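PDB 1XD7: putative HTH-type transcriptional regulator YwnA from Bacillus subtilis subsp. subtilis, which probably binds DNA as a winged-helix transcription factor of the Rrf2 family. Local coordinates for residues S16-D21 with A62-D67; S72-Y77 with E121-S126. All blocks are in the same frame, centred on the assembly; numbering follows the deposited sequence.

Contact 1: residues S16-D21 with A62-D67; sequences SLISMD and ASLKKD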
ATOM      1  N   SER A  16       5.725  12.930 -17.122  1.00 39.07           N
ATOM      2  CA  SER A  16       5.519  14.375 -17.139  1.00 42.05           C
ATOM      3  C   SER A  16       6.473  15.057 -18.108  1.00 42.30           C
ATOM      4  O   SER A  16       6.056  15.764 -19.012  1.00 42.65           O
ATOM      5  CB  SER A  16       5.723  14.956 -15.748  1.00 41.95           C
ATOM      6  OG  SER A  16       4.711  14.488 -14.878  1.00 46.89           O
ATOM      7  N   LEU A  17       7.764  14.830 -17.921  1.00 43.07           N
ATOM      8  CA  LEU A  17       8.759  15.435 -18.789  1.00 42.91           C
ATOM      9  C   LEU A  17       8.557  15.004 -20.224  1.00 42.56           C
ATOM     10  O   LEU A  17       8.735  15.805 -21.150  1.00 43.47           O
ATOM     11  CB  LEU A  17      10.164  15.051 -18.338  1.00 42.93           C
ATOM     12  CG  LEU A  17      10.431  15.312 -16.860  1.00 43.14           C
ATOM     13  CD1 LEU A  17      11.827  14.838 -16.504  1.00 44.07           C
ATOM     14  CD2 LEU A  17      10.264  16.786 -16.570  1.00 45.32           C
ATOM     15  N   ILE A  18       8.198  13.741 -20.422  1.00 40.92           N
ATOM     16  CA  ILE A  18       7.994  13.277 -21.781  1.00 39.64           C
ATOM     17  C   ILE A  18       6.820  14.030 -22.343  1.00 40.51           C
ATOM     18  O   ILE A  18       6.736  14.223 -23.550  1.00 39.99           O
ATOM     19  CB  ILE A  18       7.736  11.764 -21.854  1.00 37.80           C
ATOM     20  CG1 ILE A  18       9.027  11.019 -21.529  1.00 39.27           C
ATOM     21  CG2 ILE A  18       7.293  11.359 -23.258  1.00 36.47           C
ATOM     22  CD1 ILE A  18       8.982   9.517 -21.807  1.00 34.97           C
ATOM     23  N   SER A  19       5.922  14.468 -21.467  1.00 42.44           N
ATOM     24  CA  SER A  19       4.760  15.217 -21.918  1.00 46.53           C
ATOM     25  C   SER A  19       5.231  16.301 -22.870  1.00 47.75           C
ATOM     26  O   SER A  19       4.754  16.398 -23.995  1.00 48.61           O
ATOM     27  CB  SER A  19       4.035  15.891 -20.752  1.00 48.42           C
ATOM     28  OG  SER A  19       3.358  14.959 -19.934  1.00 53.77           O
ATOM     29  N   MET A  20       6.184  17.105 -22.406  1.00 48.30           N
ATOM     30  CA  MET A  20       6.727  18.212 -23.184  1.00 47.71           C
ATOM     31  C   MET A  20       7.213  17.836 -24.563  1.00 50.34           C
ATOM     32  O   MET A  20       7.378  18.696 -25.429  1.00 53.22           O
ATOM     33  CB  MET A  20       7.845  18.866 -22.400  1.00 44.37           C
ATOM     34  CG  MET A  20       7.316  19.481 -21.145  1.00 42.81           C
ATOM     35  SD  MET A  20       8.567  19.923 -19.997  1.00 38.78           S
ATOM     36  CE  MET A  20       7.562  19.911 -18.504  1.00 37.44           C
ATOM     37  N   ASP A  21       7.446  16.550 -24.765  1.00 51.73           N
ATOM     38  CA  ASP A  21       7.901  16.059 -26.051  1.00 52.64           C
ATOM     39  C   ASP A  21       8.990  16.942 -26.638  1.00 52.32           C
ATOM     40  O   ASP A  21       8.745  17.734 -27.550  1.00 50.78           O
ATOM     41  CB  ASP A  21       6.718  15.978 -27.008  1.00 54.70           C
ATOM     42  CG  ASP A  21       7.115  15.474 -28.367  1.00 56.87           C
ATOM     43  OD1 ASP A  21       7.896  14.495 -28.428  1.00 58.53           O
ATOM     44  OD2 ASP A  21       6.638  16.054 -29.371  1.00 58.43           O
ATOM     45  N   ALA A  62      11.370   8.878 -26.055  1.00 47.81           N
ATOM     46  CA  ALA A  62      10.153   8.415 -26.703  1.00 46.41           C
ATOM     47  C   ALA A  62       9.068   9.446 -26.469  1.00 45.48           C
ATOM     48  O   ALA A  62       9.350  10.602 -26.157  1.00 43.64           O
ATOM     49  CB  ALA A  62       9.727   7.080 -26.121  1.00 44.69           C
ATOM     50  N   SER A  63       7.820   9.023 -26.599  1.00 45.41           N
ATOM     51  CA  SER A  63       6.723   9.939 -26.378  1.00 45.59           C
ATOM     52  C   SER A  63       5.410   9.234 -26.084  1.00 45.46           C
ATOM     53  O   SER A  63       5.255   8.041 -26.340  1.00 46.48           O
ATOM     54  CB  SER A  63       6.587  10.859 -27.588  1.00 43.62           C
ATOM     55  OG  SER A  63       6.812  10.126 -28.771  1.00 43.53           O
ATOM     56  N   LEU A  64       4.464   9.992 -25.541  1.00 45.87           N
ATOM     57  CA  LEU A  64       3.159   9.460 -25.187  1.00 46.62           C
ATOM     58  C   LEU A  64       2.435   8.900 -26.385  1.00 47.41           C
ATOM     59  O   LEU A  64       2.388   9.530 -27.436  1.00 48.18           O
ATOM     60  CB  LEU A  64       2.291  10.545 -24.554  1.00 43.11           C
ATOM     61  CG  LEU A  64       2.903  11.287 -23.370  1.00 39.92           C
ATOM     62  CD1 LEU A  64       1.825  12.091 -22.640  1.00 36.02           C
ATOM     63  CD2 LEU A  64       3.552  10.283 -22.435  1.00 36.32           C
ATOM     64  N   LYS A  65       1.872   7.711 -26.224  1.00 48.64           N
ATOM     65  CA  LYS A  65       1.129   7.104 -27.310  1.00 49.82           C
ATOM     66  C   LYS A  65      -0.203   7.817 -27.347  1.00 49.23           C
ATOM     67  O   LYS A  65      -0.819   7.941 -28.399  1.00 50.57           O
ATOM     68  CB  LYS A  65       0.908   5.616 -27.066  1.00 51.77           C
ATOM     69  CG  LYS A  65       0.345   4.878 -28.273  1.00 54.78           C
ATOM     70  CD  LYS A  65       0.283   3.372 -28.023  1.00 56.41           C
ATOM     71  CE  LYS A  65       0.067   2.591 -29.312  1.00 56.51           C
ATOM     72  NZ  LYS A  65       1.232   2.716 -30.237  1.00 57.66           N
ATOM     73  N   LYS A  66      -0.642   8.294 -26.189  1.00 48.39           N
ATOM     74  CA  LYS A  66      -1.903   9.011 -26.115  1.00 48.59           C
ATOM     75  C   LYS A  66      -1.808  10.285 -25.307  1.00 48.27           C
ATOM     76  O   LYS A  66      -0.785  10.593 -24.701  1.00 48.65           O
ATOM     77  CB  LYS A  66      -3.008   8.131 -25.516  1.00 50.19           C
ATOM     78  CG  LYS A  66      -2.646   7.455 -24.200  1.00 52.03           C
ATOM     79  CD  LYS A  66      -3.877   6.992 -23.395  1.00 51.72           C
ATOM     80  CE  LYS A  66      -4.959   6.371 -24.255  1.00 53.18           C
ATOM     81  NZ  LYS A  66      -4.411   5.393 -25.231  1.00 53.31           N
ATOM     82  N   ASP A  67      -2.904  11.018 -25.301  1.00 47.38           N
ATOM     83  CA  ASP A  67      -2.994  12.260 -24.582  1.00 47.44           C
ATOM     84  C   ASP A  67      -3.063  12.060 -23.069  1.00 47.60           C
ATOM     85  O   ASP A  67      -3.785  11.194 -22.575  1.00 49.91           O
ATOM     86  CB  ASP A  67      -4.225  13.008 -25.055  1.00 49.46           C
ATOM     87  CG  ASP A  67      -4.340  14.362 -24.434  1.00 52.55           C
ATOM     88  OD1 ASP A  67      -4.530  14.440 -23.201  1.00 53.23           O
ATOM     89  OD2 ASP A  67      -4.229  15.355 -25.184  1.00 55.89           O
TER

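Contact 2: residues S72-Y77 with E121-S126; sequences SLLEVY and ELASKS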
ATOM      1  N   SER A  72      -4.592   7.190 -17.127  1.00 38.12           N
ATOM      2  CA  SER A  72      -4.902   7.109 -15.710  1.00 38.49           C
ATOM      3  C   SER A  72      -3.690   6.677 -14.913  1.00 36.02           C
ATOM      4  O   SER A  72      -2.836   5.961 -15.423  1.00 35.58           O
ATOM      5  CB  SER A  72      -6.030   6.102 -15.489  1.00 42.62           C
ATOM      6  OG  SER A  72      -5.623   4.819 -15.929  1.00 46.43           O
ATOM      7  N   LEU A  73      -3.612   7.106 -13.664  1.00 35.42           N
ATOM      8  CA  LEU A  73      -2.493   6.702 -12.844  1.00 37.70           C
ATOM      9  C   LEU A  73      -2.561   5.181 -12.658  1.00 39.66           C
ATOM     10  O   LEU A  73      -1.548   4.490 -12.713  1.00 40.08           O
ATOM     11  CB  LEU A  73      -2.533   7.435 -11.506  1.00 37.67           C
ATOM     12  CG  LEU A  73      -2.404   8.965 -11.641  1.00 40.49           C
ATOM     13  CD1 LEU A  73      -1.887   9.565 -10.346  1.00 38.52           C
ATOM     14  CD2 LEU A  73      -1.434   9.312 -12.757  1.00 38.39           C
ATOM     15  N   LEU A  74      -3.762   4.656 -12.470  1.00 41.66           N
ATOM     16  CA  LEU A  74      -3.927   3.217 -12.314  1.00 43.16           C
ATOM     17  C   LEU A  74      -3.294   2.547 -13.533  1.00 43.20           C
ATOM     18  O   LEU A  74      -2.552   1.572 -13.406  1.00 41.64           O
ATOM     19  CB  LEU A  74      -5.421   2.878 -12.208  1.00 46.32           C
ATOM     20  CG  LEU A  74      -5.923   1.427 -12.095  1.00 46.90           C
ATOM     21  CD1 LEU A  74      -5.915   0.791 -13.459  1.00 46.78           C
ATOM     22  CD2 LEU A  74      -5.083   0.637 -11.113  1.00 45.28           C
ATOM     23  N   GLU A  75      -3.569   3.099 -14.710  1.00 43.69           N
ATOM     24  CA  GLU A  75      -3.022   2.575 -15.965  1.00 44.05           C
ATOM     25  C   GLU A  75      -1.495   2.543 -15.886  1.00 45.64           C
ATOM     26  O   GLU A  75      -0.856   1.602 -16.367  1.00 46.50           O
ATOM     27  CB  GLU A  75      -3.476   3.463 -17.133  1.00 42.43           C
ATOM     28  CG  GLU A  75      -3.071   2.998 -18.531  1.00 42.99           C
ATOM     29  CD  GLU A  75      -3.876   3.700 -19.633  1.00 42.97           C
ATOM     30  OE1 GLU A  75      -4.756   4.529 -19.312  1.00 44.11           O
ATOM     31  OE2 GLU A  75      -3.643   3.420 -20.828  1.00 43.79           O
ATOM     32  N   VAL A  76      -0.916   3.572 -15.271  1.00 45.08           N
ATOM     33  CA  VAL A  76       0.532   3.667 -15.121  1.00 44.68           C
ATOM     34  C   VAL A  76       1.013   2.627 -14.129  1.00 44.61           C
ATOM     35  O   VAL A  76       2.019   1.953 -14.346  1.00 44.59           O
ATOM     36  CB  VAL A  76       0.961   5.047 -14.575  1.00 44.47           C
ATOM     37  CG1 VAL A  76       2.473   5.096 -14.441  1.00 42.10           C
ATOM     38  CG2 VAL A  76       0.464   6.150 -15.481  1.00 42.04           C
ATOM     39  N   TYR A  77       0.285   2.531 -13.026  1.00 45.42           N
ATOM     40  CA  TYR A  77       0.587   1.595 -11.959  1.00 48.11           C
ATOM     41  C   TYR A  77       0.838   0.172 -12.447  1.00 48.33           C
ATOM     42  O   TYR A  77       1.912  -0.379 -12.237  1.00 47.27           O
ATOM     43  CB  TYR A  77      -0.562   1.584 -10.961  1.00 51.01           C
ATOM     44  CG  TYR A  77      -0.365   0.632  -9.800  1.00 56.39           C
ATOM     45  CD1 TYR A  77       0.596   0.880  -8.819  1.00 57.52           C
ATOM     46  CD2 TYR A  77      -1.167  -0.504  -9.664  1.00 57.72           C
ATOM     47  CE1 TYR A  77       0.747   0.020  -7.722  1.00 59.94           C
ATOM     48  CE2 TYR A  77      -1.024  -1.371  -8.572  1.00 59.51           C
ATOM     49  CZ  TYR A  77      -0.069  -1.103  -7.604  1.00 60.89           C
ATOM     50  OH  TYR A  77       0.050  -1.944  -6.512  1.00 60.97           O
ATOM     51  N   GLU A 121      -9.062   4.919  -6.927  1.00 46.61           N
ATOM     52  CA  GLU A 121      -8.637   6.309  -6.951  1.00 46.97           C
ATOM     53  C   GLU A 121      -7.684   6.474  -8.132  1.00 46.78           C
ATOM     54  O   GLU A 121      -7.900   7.311  -9.006  1.00 47.13           O
ATOM     55  CB  GLU A 121      -7.909   6.678  -5.664  1.00 48.55           C
ATOM     56  CG  GLU A 121      -8.828   7.236  -4.617  1.00 51.64           C
ATOM     57  CD  GLU A 121      -9.629   8.400  -5.152  1.00 53.94           C
ATOM     58  OE1 GLU A 121      -9.010   9.434  -5.476  1.00 57.22           O
ATOM     59  OE2 GLU A 121     -10.869   8.284  -5.261  1.00 54.49           O
ATOM     60  N   LEU A 122      -6.642   5.651  -8.168  1.00 45.14           N
ATOM     61  CA  LEU A 122      -5.657   5.718  -9.240  1.00 44.32           C
ATOM     62  C   LEU A 122      -6.280   5.782 -10.610  1.00 43.87           C
ATOM     63  O   LEU A 122      -5.645   6.222 -11.562  1.00 44.55           O
ATOM     64  CB  LEU A 122      -4.739   4.509  -9.206  1.00 43.68           C
ATOM     65  CG  LEU A 122      -3.844   4.392  -7.988  1.00 44.44           C
ATOM     66  CD1 LEU A 122      -3.139   3.052  -8.058  1.00 45.79           C
ATOM     67  CD2 LEU A 122      -2.853   5.537  -7.951  1.00 40.88           C
ATOM     68  N   ALA A 123      -7.513   5.316 -10.722  1.00 43.12           N
ATOM     69  CA  ALA A 123      -8.179   5.340 -12.008  1.00 42.72           C
ATOM     70  C   ALA A 123      -8.984   6.625 -12.145  1.00 41.81           C
ATOM     71  O   ALA A 123      -9.467   6.951 -13.219  1.00 40.71           O
ATOM     72  CB  ALA A 123      -9.082   4.129 -12.152  1.00 41.94           C
ATOM     73  N   SER A 124      -9.122   7.354 -11.050  1.00 42.65           N
ATOM     74  CA  SER A 124      -9.872   8.594 -11.082  1.00 44.71           C
ATOM     75  C   SER A 124      -9.012   9.731 -11.640  1.00 45.93           C
ATOM     76  O   SER A 124      -9.480  10.531 -12.451  1.00 45.93           O
ATOM     77  CB  SER A 124     -10.364   8.948  -9.681  1.00 44.81           C
ATOM     78  OG  SER A 124      -9.281   9.227  -8.812  1.00 49.63           O
ATOM     79  N   LYS A 125      -7.753   9.787 -11.214  1.00 45.90           N
ATOM     80  CA  LYS A 125      -6.841  10.824 -11.669  1.00 44.76           C
ATOM     81  C   LYS A 125      -6.267  10.483 -13.030  1.00 44.42           C
ATOM     82  O   LYS A 125      -6.339   9.339 -13.477  1.00 46.40           O
ATOM     83  CB  LYS A 125      -5.699  10.998 -10.678  1.00 44.77           C
ATOM     84  CG  LYS A 125      -6.139  10.975  -9.239  1.00 46.90           C
ATOM     85  CD  LYS A 125      -7.236  11.976  -8.985  1.00 48.25           C
ATOM     86  CE  LYS A 125      -7.717  11.853  -7.555  1.00 48.78           C
ATOM     87  NZ  LYS A 125      -6.575  11.964  -6.609  1.00 49.59           N
ATOM     88  N   SER A 126      -5.707  11.493 -13.684  1.00 42.57           N
ATOM     89  CA  SER A 126      -5.097  11.344 -14.999  1.00 41.80           C
ATOM     90  C   SER A 126      -3.703  11.956 -14.932  1.00 39.35           C
ATOM     91  O   SER A 126      -3.350  12.619 -13.963  1.00 39.17           O
ATOM     92  CB  SER A 126      -5.902  12.101 -16.053  1.00 43.52           C
ATOM     93  OG  SER A 126      -5.731  13.505 -15.908  1.00 44.67           O
TER

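Contact 1: residues S16-D21 with A62-D67
Asp21 N donates to Ile18 O over 2.7 Å near the end of helix 7-19, just where that helix meets the wing of the winged-helix fold. Asp21 then takes a positive phi of 44° and the chain leaves the helix. Strand 63-64, paired antiparallel with strand 53-54, lies against this end, and the two segments meet by van der Waals contact, Ile18 with Ser63 and Leu64 forming the middle. The methyl CG2 of Ile18 does most of the touching. With CG1 beside the backbone N (chi1 -71°), CG2 is left opposite that nitrogen and meets the strand backbone directly: CG2 is 3.5 Å from Ser63 CA, tighter than usual for two carbons, and 3.6 Å from Ala62 O. The same methyl meets the branch end of Leu64, with Ile18 CG2 and Leu64 CD2 4.0 Å apart. Leu53 of the partner strand touches both Ile18 and Leu64, and Leu127 of helix 127-130 also packs on Leu64, so the apolar patch continues beyond the two segments. At the solvent side the extended Asp21 side chain (chi1 180°) puts OD1 4.0 Å from Ser63 CB, a loose contact; its charge has a weak, long partner in Lys23. Ser19 has its hydroxyl bonded back to Leu15 O in its own helix, yet Ser19 OG still lies 4.2 Å from the CD1 methyl of Leu64.

Contact 2: residues S72-Y77 with E121-S126
Leu74 N donates to Leu122 O across 2.6 Å, joining the start of helix 73-80 to the C-terminal end of helix 98-122, a long helix that packs on the second subunit, consistent with the dimerisation helix of Rrf2-type regulators. The N-H...O angle is 150°; the bond is short, but the donor stands above the carbonyl plane, 60° out of it, and not on a lone pair. Packing is tightest around that carbonyl. Leu74 CB lies 3.5 Å from Leu122 CB, while Leu73 CB comes within 3.3 Å of Leu122 O. The two methyls of Leu122 part: CD2 meets Leu73 CB, and CD1 lies over one face of the Tyr77 ring, 4.1 Å from Tyr77 CG. Buried Leu73 also has CG 4.0 Å from Lys125 CB and CD2 equally far from Ser126 O; it packs on Ile12 of helix 7-19 and Thr110 of the second subunit. Cutting Leu73 back to an alanine is likely to open a gap beside Lys125 CB and Ser126 O and to deprive Ile12 and that Thr110 of a neighbour. The solvent side is looser: exposed Ala123 puts its methyl 3.9 Å from Leu74 CB. Beside the second subunit, Lys125 bends at chi2 (-53°) into a long ion pair, NZ 3.7 Å from Glu121 OE1, which also bonds Ser113 OG of that subunit. Ser72 and Glu75 fit a capping box, though Ser72 OG is less surely placed and the return bond weak. A carbonyl from one helix's C-terminal end thus meets an amide from another's first turn, a pairing whose helix dipoles are likely to favour it.

Overall arrangement
Contact 1 closes before contact 2 opens along the chain, and their centres lie 16 Å apart; the nearest atoms come to about 4 Å without touching. Helix 7-19 links them: its end carries contact 1, whereas Leu8, Ala11, Ile12 and Leu15 farther back receive Leu73 or Val76 of contact 2. A second link is helix 127-130, preceded by the N-cap Ser126 of contact 2 and packing through Leu127 on Ser19 and Leu64 of contact 1. Contact 1 sits at the wing beside the predicted helix-turn-helix, 14 Å from the chain centre. Contact 2, at 8 Å, adjoins the second subunit, whose Val114 packs on Leu122.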